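Local coordinates for penicillin-binding protein A (Mycobacterium tuberculosis, PDB 3UN7) that probably cross-links the peptidoglycan of the cell wall as a D,D-transpeptidase and helps to regulate cell length, and is acylated by beta-lactams, at residues A[217-222]-A[226-231]. Residues are numbered along the deposited sequence; the frame is centred on the assembly and turned at random.
Sequences APTIPL and TAQLEN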
# COMPACT_ATOMS: atom_id res chain seq x y z
N ALA A 217 5.63 32.16 0.76
CA ALA A 217 6.57 32.39 1.88
C ALA A 217 7.32 31.13 2.29
O ALA A 217 6.73 30.06 2.34
CB ALA A 217 5.84 33.00 3.09
N PRO A 218 8.63 31.26 2.60
CA PRO A 218 9.47 30.14 3.01
C PRO A 218 9.13 29.59 4.41
O PRO A 218 9.45 28.44 4.70
CB PRO A 218 10.88 30.73 3.00
CG PRO A 218 10.68 32.19 3.22
CD PRO A 218 9.40 32.52 2.54
N THR A 219 8.52 30.40 5.26
CA THR A 219 8.01 29.94 6.56
C THR A 219 6.63 30.53 6.85
O THR A 219 6.28 31.57 6.31
CB THR A 219 8.95 30.29 7.75
OG1 THR A 219 8.98 31.71 7.96
CG2 THR A 219 10.37 29.75 7.52
N ILE A 220 5.88 29.84 7.70
CA ILE A 220 4.54 30.24 8.09
C ILE A 220 4.34 29.90 9.58
O ILE A 220 4.57 28.76 9.99
CB ILE A 220 3.46 29.54 7.19
CG1 ILE A 220 2.07 30.15 7.40
CG2 ILE A 220 3.42 28.01 7.40
CD1 ILE A 220 1.04 29.66 6.37
N PRO A 221 3.95 30.91 10.40
CA PRO A 221 3.69 30.60 11.80
C PRO A 221 2.46 29.70 11.92
O PRO A 221 1.52 29.83 11.12
CB PRO A 221 3.41 31.97 12.43
CG PRO A 221 2.98 32.84 11.30
CD PRO A 221 3.72 32.33 10.09
N LEU A 222 2.47 28.79 12.88
CA LEU A 222 1.27 28.01 13.17
C LEU A 222 0.45 28.76 14.21
O LEU A 222 1.00 29.20 15.22
CB LEU A 222 1.64 26.61 13.68
CG LEU A 222 2.20 25.62 12.66
CD1 LEU A 222 2.64 24.34 13.36
CD2 LEU A 222 1.15 25.32 11.59
N THR A 226 3.99 28.53 19.18
CA THR A 226 5.29 29.12 18.88
C THR A 226 5.94 28.45 17.66
O THR A 226 6.87 29.00 17.06
CB THR A 226 6.22 29.03 20.11
OG1 THR A 226 5.53 29.55 21.25
CG2 THR A 226 7.50 29.84 19.92
N ALA A 227 5.45 27.27 17.30
CA ALA A 227 5.97 26.50 16.17
C ALA A 227 5.72 27.17 14.82
O ALA A 227 4.70 27.85 14.61
CB ALA A 227 5.37 25.10 16.18
N GLN A 228 6.66 26.98 13.91
CA GLN A 228 6.44 27.36 12.52
C GLN A 228 6.77 26.22 11.57
O GLN A 228 7.60 25.35 11.88
CB GLN A 228 7.20 28.63 12.16
CG GLN A 228 8.69 28.61 12.45
CD GLN A 228 9.34 29.94 12.12
OE1 GLN A 228 8.71 31.00 12.20
NE2 GLN A 228 10.62 29.89 11.75
N LEU A 229 6.11 26.22 10.43
CA LEU A 229 6.38 25.24 9.42
C LEU A 229 7.10 25.94 8.28
O LEU A 229 6.83 27.10 7.99
CB LEU A 229 5.09 24.57 8.95
CG LEU A 229 4.68 23.23 9.60
CD1 LEU A 229 5.21 23.03 11.03
CD2 LEU A 229 3.16 23.04 9.57
N GLU A 230 8.06 25.24 7.69
CA GLU A 230 8.84 25.78 6.59
C GLU A 230 8.73 24.89 5.36
O GLU A 230 8.39 23.71 5.47
CB GLU A 230 10.30 26.00 7.00
CG GLU A 230 11.16 24.73 7.10
CD GLU A 230 12.66 25.01 6.99
OE1 GLU A 230 13.42 24.05 6.74
OE2 GLU A 230 13.08 26.18 7.13
N ASN A 231 8.99 25.48 4.20
CA ASN A 231 9.06 24.74 2.96
C ASN A 231 10.28 23.85 3.00
O ASN A 231 11.30 24.20 3.59
CB ASN A 231 9.16 25.69 1.76
CG ASN A 231 7.85 26.36 1.40
OD1 ASN A 231 6.77 25.93 1.82
ND2 ASN A 231 7.93 27.42 0.60
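The amide of Asn231 turns one face to Pro218 and Ala217: Pro218 CA lies almost straight over ND2 at 3.9 Å, and Ala217 O, over the same face, is 3.4 Å from ND2 at an angle too poor for a hydrogen bond. Its bonds are made elsewhere, ND2 to Ala235 O and OD1 to Thr255 N, which fix the rotation of the group. The amide of Gln228 has Thr219 CG2 against one face, 4.2 Å from NE2; chi1 of 54° and an extended chain carry it there. Gln228 CB lies 3.4 Å from Ile220 O, and on this side Thr219 CG2 also meets Glu230 CB. Strands 219-221 and 228-230 form an antiparallel beta hairpin. Ile220 and Leu229 are its hydrogen-bonded pair, Ile220 N to Leu229 O at 2.9 Å and Leu229 N to Ile220 O at 3.0 Å; Asn231 N to Pro218 O and Leu222 N to Ala227 O extend the ladder at either end. The Asn231 side chain is about 9 Å from that of Ser193, probably the acyl-ester residue, so this end lies near the active site. On the face of Ile220 and Leu229, Leu222 CD2 packs against Leu229 CD2 at 3.6 Å. Within the transpeptidase domain this apolar side rests on two helices, 254-264 through Val258 and 300-306 through Met305.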